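Local coordinates for protein cytochrome C'' (PDB 1GU2) that binds heme c covalently and probably serves as a monomeric electron carrier, with heme reduction apparently coupled to proton transfer, at residues Val2-Ala16 / Pro106-Thr118. Sequence-based numbering, arbitrary orientation.
Sequences VTNAEKLVYKYTNIA and PSEKANFIAYLLT
The extended chain of Lys109 on helix 106-118 slants across one face of the Tyr12 ring of helix 2-16. Lys109 CB lies over the ring near CD2 and CG, and a CH-pi contact puts Lys109 CD, over CE1 and CZ, 3.9 Å from the Tyr12 ring centroid, 19° off the normal. The extended form beyond CG carries NZ out toward the hydroxyl end, where one water lies 2.8 Å from Lys109 NZ and is hydrogen-bonded to Tyr12 OH. Lys109 NZ also forms a salt bridge with Asp103. Ile113 crosses Tyr12 at about a right angle, its CD1 meeting the ring edge 3.8 Å from Tyr12 CE2. The other branch of Ile113, CG2, is anti to the backbone N and lies 3.6 Å from Val9 CG2. Knobs-into-holes packing results: Val9 sits among Ala110, Ile113, Ala114 and Leu117, while Ile113 enters the hole formed by Ala5, Leu8, Val9 and Tyr12. The axes, 151° apart in direction, approach to 7.9 Å, and small Ala110 brings its CA within 4.7 Å of Val9 CA. Leu117 spreads its methyls over Val2, Ala5 and Glu6, and Ile15 CG2 meets the Pro106 ring. Contact between the first and last helices recalls the terminal-helix pairing of the cytochrome c fold, although these two run much closer to antiparallel than the near-perpendicular crossing usual there; Phe112, on the second helix, touches the heme. With no direct hydrogen bond between the helices, their union rests on apolar fit, and polarity enters through the water-bridged tyrosine-lysine pair.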
loop_
_atom_site.group_PDB
_atom_site.type_symbol
_atom_site.label_atom_id
_atom_site.label_comp_id
_atom_site.label_asym_id
_atom_site.label_seq_id
_atom_site.Cartn_x
_atom_site.Cartn_y
_atom_site.Cartn_z
ATOM N N VAL A 2 -8.948 0.952 10.758
ATOM C CA VAL A 2 -8.394 -0.391 10.809
ATOM C C VAL A 2 -9.421 -1.407 10.423
ATOM O O VAL A 2 -9.084 -2.380 9.731
ATOM C CB VAL A 2 -7.806 -0.641 12.201
ATOM C CG1 VAL A 2 -7.469 -2.123 12.314
ATOM C CG2 VAL A 2 -6.528 0.128 12.440
ATOM N N THR A 3 -10.674 -1.266 10.788
ATOM C CA THR A 3 -11.723 -2.235 10.492
ATOM C C THR A 3 -11.846 -2.458 8.990
ATOM O O THR A 3 -11.884 -3.588 8.521
ATOM C CB THR A 3 -13.130 -1.785 11.053
ATOM O OG1 THR A 3 -13.001 -1.484 12.441
ATOM C CG2 THR A 3 -14.141 -2.890 10.866
ATOM N N ASN A 4 -11.960 -1.345 8.269
ATOM C CA ASN A 4 -12.127 -1.489 6.815
ATOM C C ASN A 4 -10.869 -2.037 6.195
ATOM O O ASN A 4 -10.970 -2.807 5.241
ATOM C CB ASN A 4 -12.510 -0.163 6.176
ATOM C CG ASN A 4 -13.908 0.140 6.697
ATOM O OD1 ASN A 4 -14.751 -0.694 7.061
ATOM N ND2 ASN A 4 -14.167 1.397 6.835
ATOM N N ALA A 5 -9.700 -1.640 6.708
ATOM C CA ALA A 5 -8.446 -2.166 6.135
ATOM C C ALA A 5 -8.398 -3.661 6.325
ATOM O O ALA A 5 -8.066 -4.397 5.403
ATOM C CB ALA A 5 -7.238 -1.440 6.767
ATOM N N GLU A 6 -8.686 -4.138 7.532
ATOM C CA GLU A 6 -8.625 -5.563 7.778
ATOM C C GLU A 6 -9.571 -6.332 6.851
ATOM O O GLU A 6 -9.210 -7.374 6.299
ATOM C CB GLU A 6 -8.942 -5.843 9.257
ATOM C CG GLU A 6 -8.766 -7.294 9.642
ATOM C CD GLU A 6 -9.225 -7.641 11.041
ATOM O OE1 GLU A 6 -9.607 -8.831 11.280
ATOM O OE2 GLU A 6 -9.156 -6.777 11.936
ATOM N N LYS A 7 -10.802 -5.859 6.688
ATOM C CA LYS A 7 -11.731 -6.557 5.800
ATOM C C LYS A 7 -11.241 -6.575 4.355
ATOM O O LYS A 7 -11.473 -7.552 3.627
ATOM C CB LYS A 7 -13.106 -5.898 5.932
ATOM C CG LYS A 7 -13.804 -6.148 7.277
ATOM C CD LYS A 7 -15.242 -5.648 7.282
ATOM C CE LYS A 7 -15.300 -4.133 7.063
ATOM N NZ LYS A 7 -16.745 -3.723 6.918
ATOM N N LEU A 8 -10.559 -5.523 3.902
ATOM C CA LEU A 8 -9.987 -5.498 2.543
ATOM C C LEU A 8 -8.904 -6.551 2.403
ATOM O O LEU A 8 -8.764 -7.144 1.309
ATOM C CB LEU A 8 -9.465 -4.126 2.174
ATOM C CG LEU A 8 -10.540 -3.078 1.827
ATOM C CD1 LEU A 8 -9.865 -1.716 1.734
ATOM C CD2 LEU A 8 -11.283 -3.389 0.556
ATOM N N VAL A 9 -8.133 -6.840 3.432
ATOM C CA VAL A 9 -7.124 -7.912 3.294
ATOM C C VAL A 9 -7.792 -9.225 2.940
ATOM O O VAL A 9 -7.346 -9.944 2.061
ATOM C CB VAL A 9 -6.324 -8.043 4.609
ATOM C CG1 VAL A 9 -5.359 -9.249 4.570
ATOM C CG2 VAL A 9 -5.522 -6.811 4.904
ATOM N N TYR A 10 -8.933 -9.588 3.598
ATOM C CA TYR A 10 -9.607 -10.840 3.228
ATOM C C TYR A 10 -10.140 -10.823 1.814
ATOM O O TYR A 10 -10.030 -11.795 1.073
ATOM C CB TYR A 10 -10.790 -11.222 4.127
ATOM C CG TYR A 10 -10.348 -11.209 5.568
ATOM C CD1 TYR A 10 -10.848 -10.171 6.355
ATOM C CD2 TYR A 10 -9.491 -12.164 6.108
ATOM C CE1 TYR A 10 -10.492 -10.077 7.687
ATOM C CE2 TYR A 10 -9.151 -12.050 7.451
ATOM C CZ TYR A 10 -9.655 -11.023 8.230
ATOM O OH TYR A 10 -9.293 -10.924 9.569
ATOM N N LYS A 11 -10.739 -9.699 1.438
ATOM C CA LYS A 11 -11.294 -9.560 0.097
ATOM C C LYS A 11 -10.220 -9.790 -0.952
ATOM O O LYS A 11 -10.363 -10.616 -1.866
ATOM C CB LYS A 11 -11.960 -8.186 -0.091
ATOM C CG LYS A 11 -12.526 -7.986 -1.469
ATOM C CD LYS A 11 -13.233 -6.660 -1.656
ATOM C CE LYS A 11 -13.611 -6.463 -3.118
ATOM N NZ LYS A 11 -14.483 -5.220 -3.226
ATOM N N TYR A 12 -9.103 -9.077 -0.853
ATOM C CA TYR A 12 -8.054 -9.227 -1.855
ATOM C C TYR A 12 -7.366 -10.589 -1.766
ATOM O O TYR A 12 -6.929 -11.136 -2.803
ATOM C CB TYR A 12 -7.020 -8.107 -1.742
ATOM C CG TYR A 12 -7.559 -6.746 -2.137
ATOM C CD1 TYR A 12 -8.193 -6.521 -3.324
ATOM C CD2 TYR A 12 -7.385 -5.674 -1.271
ATOM C CE1 TYR A 12 -8.680 -5.243 -3.665
ATOM C CE2 TYR A 12 -7.865 -4.404 -1.615
ATOM C CZ TYR A 12 -8.509 -4.206 -2.790
ATOM O OH TYR A 12 -8.966 -2.947 -3.098
ATOM N N THR A 13 -7.286 -11.165 -0.565
ATOM C CA THR A 13 -6.712 -12.521 -0.477
ATOM C C THR A 13 -7.542 -13.517 -1.244
ATOM O O THR A 13 -7.000 -14.369 -1.989
ATOM C CB THR A 13 -6.644 -12.953 0.989
ATOM O OG1 THR A 13 -5.705 -12.098 1.694
ATOM C CG2 THR A 13 -6.147 -14.391 1.063
ATOM N N ASN A 14 -8.859 -13.428 -1.089
ATOM C CA ASN A 14 -9.716 -14.395 -1.773
ATOM C C ASN A 14 -9.679 -14.192 -3.280
ATOM O O ASN A 14 -9.660 -15.201 -4.025
ATOM C CB ASN A 14 -11.122 -14.294 -1.183
ATOM C CG ASN A 14 -11.152 -14.768 0.261
ATOM O OD1 ASN A 14 -10.307 -15.549 0.726
ATOM N ND2 ASN A 14 -12.161 -14.254 0.947
ATOM N N ILE A 15 -9.656 -12.942 -3.779
ATOM C CA ILE A 15 -9.504 -12.698 -5.215
ATOM C C ILE A 15 -8.179 -13.267 -5.707
ATOM O O ILE A 15 -8.108 -13.913 -6.761
ATOM C CB ILE A 15 -9.627 -11.205 -5.493
ATOM C CG1 ILE A 15 -11.047 -10.684 -5.215
ATOM C CG2 ILE A 15 -9.186 -10.887 -6.915
ATOM C CD1 ILE A 15 -11.213 -9.181 -5.172
ATOM N N ALA A 16 -7.085 -13.030 -4.963
ATOM C CA ALA A 16 -5.754 -13.501 -5.351
ATOM C C ALA A 16 -5.694 -15.018 -5.392
ATOM O O ALA A 16 -5.131 -15.588 -6.335
ATOM C CB ALA A 16 -4.721 -12.954 -4.354
ATOM N N PRO A 106 -4.043 -8.328 -6.976
ATOM C CA PRO A 106 -4.736 -8.616 -5.732
ATOM C C PRO A 106 -3.833 -9.094 -4.601
ATOM O O PRO A 106 -3.992 -8.654 -3.441
ATOM C CB PRO A 106 -5.771 -9.687 -6.177
ATOM C CG PRO A 106 -5.973 -9.496 -7.616
ATOM C CD PRO A 106 -4.674 -8.959 -8.166
ATOM N N SER A 107 -2.846 -9.968 -4.881
ATOM C CA SER A 107 -1.926 -10.394 -3.832
ATOM C C SER A 107 -1.037 -9.258 -3.348
ATOM O O SER A 107 -0.750 -9.173 -2.151
ATOM C CB SER A 107 -1.067 -11.591 -4.261
ATOM O OG SER A 107 -0.274 -11.333 -5.389
ATOM N N GLU A 108 -0.573 -8.351 -4.213
ATOM C CA GLU A 108 0.169 -7.216 -3.793
ATOM C C GLU A 108 -0.671 -6.357 -2.863
ATOM O O GLU A 108 -0.155 -5.871 -1.852
ATOM C CB GLU A 108 0.661 -6.377 -5.007
ATOM C CG GLU A 108 1.758 -7.016 -5.795
ATOM C CD GLU A 108 2.136 -6.256 -7.050
ATOM O OE1 GLU A 108 1.248 -5.600 -7.660
ATOM O OE2 GLU A 108 3.353 -6.308 -7.410
ATOM N N LYS A 109 -1.945 -6.155 -3.163
ATOM C CA LYS A 109 -2.803 -5.318 -2.311
ATOM C C LYS A 109 -3.054 -5.980 -0.972
ATOM O O LYS A 109 -2.982 -5.350 0.079
ATOM C CB LYS A 109 -4.133 -5.024 -3.041
ATOM C CG LYS A 109 -3.995 -4.164 -4.289
ATOM C CD LYS A 109 -5.376 -3.884 -4.913
ATOM C CE LYS A 109 -5.161 -3.071 -6.171
ATOM N NZ LYS A 109 -6.446 -2.848 -6.884
ATOM N N ALA A 110 -3.343 -7.292 -0.961
ATOM C CA ALA A 110 -3.524 -7.988 0.295
ATOM C C ALA A 110 -2.275 -7.929 1.155
ATOM O O ALA A 110 -2.317 -7.655 2.363
ATOM C CB ALA A 110 -3.898 -9.429 0.010
ATOM N N ASN A 111 -1.097 -8.202 0.572
ATOM C CA ASN A 111 0.135 -8.215 1.318
ATOM C C ASN A 111 0.468 -6.819 1.848
ATOM O O ASN A 111 0.929 -6.668 2.987
ATOM C CB ASN A 111 1.327 -8.682 0.442
ATOM C CG ASN A 111 1.327 -10.155 0.100
ATOM O OD1 ASN A 111 0.602 -10.947 0.712
ATOM N ND2 ASN A 111 2.166 -10.518 -0.863
ATOM N N PHE A 112 0.240 -5.792 1.026
ATOM C CA PHE A 112 0.557 -4.436 1.429
ATOM C C PHE A 112 -0.356 -3.945 2.549
ATOM O O PHE A 112 0.128 -3.354 3.502
ATOM C CB PHE A 112 0.500 -3.511 0.209
ATOM C CG PHE A 112 0.743 -2.067 0.618
ATOM C CD1 PHE A 112 -0.256 -1.124 0.516
ATOM C CD2 PHE A 112 1.992 -1.716 1.103
ATOM C CE1 PHE A 112 -0.024 0.186 0.895
ATOM C CE2 PHE A 112 2.238 -0.441 1.519
ATOM C CZ PHE A 112 1.224 0.486 1.405
ATOM N N ILE A 113 -1.667 -4.180 2.444
ATOM C CA ILE A 113 -2.571 -3.717 3.487
ATOM C C ILE A 113 -2.325 -4.494 4.765
ATOM O O ILE A 113 -2.339 -3.914 5.864
ATOM C CB ILE A 113 -4.042 -3.720 3.015
ATOM C CG1 ILE A 113 -4.254 -2.852 1.770
ATOM C CG2 ILE A 113 -4.938 -3.317 4.175
ATOM C CD1 ILE A 113 -5.640 -2.937 1.155
ATOM N N ALA A 114 -2.012 -5.775 4.686
ATOM C CA ALA A 114 -1.678 -6.557 5.865
ATOM C C ALA A 114 -0.440 -5.977 6.491
ATOM O O ALA A 114 -0.352 -5.810 7.702
ATOM C CB ALA A 114 -1.474 -8.016 5.491
ATOM N N TYR A 115 0.552 -5.612 5.688
ATOM C CA TYR A 115 1.766 -4.944 6.233
ATOM C C TYR A 115 1.393 -3.640 6.920
ATOM O O TYR A 115 1.855 -3.309 8.031
ATOM C CB TYR A 115 2.786 -4.763 5.079
ATOM C CG TYR A 115 3.853 -3.748 5.445
ATOM C CD1 TYR A 115 4.709 -3.992 6.506
ATOM C CD2 TYR A 115 3.995 -2.545 4.761
ATOM C CE1 TYR A 115 5.684 -3.034 6.823
ATOM C CE2 TYR A 115 4.953 -1.578 5.060
ATOM C CZ TYR A 115 5.790 -1.878 6.107
ATOM O OH TYR A 115 6.721 -0.956 6.488
ATOM N N LEU A 116 0.532 -2.809 6.320
ATOM C CA LEU A 116 0.082 -1.556 6.966
ATOM C C LEU A 116 -0.529 -1.815 8.348
ATOM O O LEU A 116 -0.330 -0.947 9.247
ATOM C CB LEU A 116 -0.928 -0.833 6.117
ATOM C CG LEU A 116 -0.462 -0.181 4.820
ATOM C CD1 LEU A 116 -1.632 0.556 4.170
ATOM C CD2 LEU A 116 0.684 0.780 5.012
ATOM N N LEU A 117 -1.245 -2.906 8.547
ATOM C CA LEU A 117 -1.871 -3.238 9.841
ATOM C C LEU A 117 -0.808 -3.457 10.908
ATOM O O LEU A 117 -1.111 -3.364 12.100
ATOM C CB LEU A 117 -2.764 -4.477 9.759
ATOM C CG LEU A 117 -4.018 -4.383 8.900
ATOM C CD1 LEU A 117 -4.762 -5.703 8.815
ATOM C CD2 LEU A 117 -4.916 -3.272 9.398
ATOM N N THR A 118 0.420 -3.755 10.532
ATOM C CA THR A 118 1.440 -4.085 11.487
ATOM C C THR A 118 2.335 -2.892 11.874
ATOM O O THR A 118 3.118 -3.013 12.816
ATOM C CB THR A 118 2.437 -5.167 10.994
ATOM O OG1 THR A 118 3.259 -4.675 9.908
ATOM C CG2 THR A 118 1.639 -6.361 10.600
HETATM O O HOH W 1 -8.209 -1.569 -5.105
#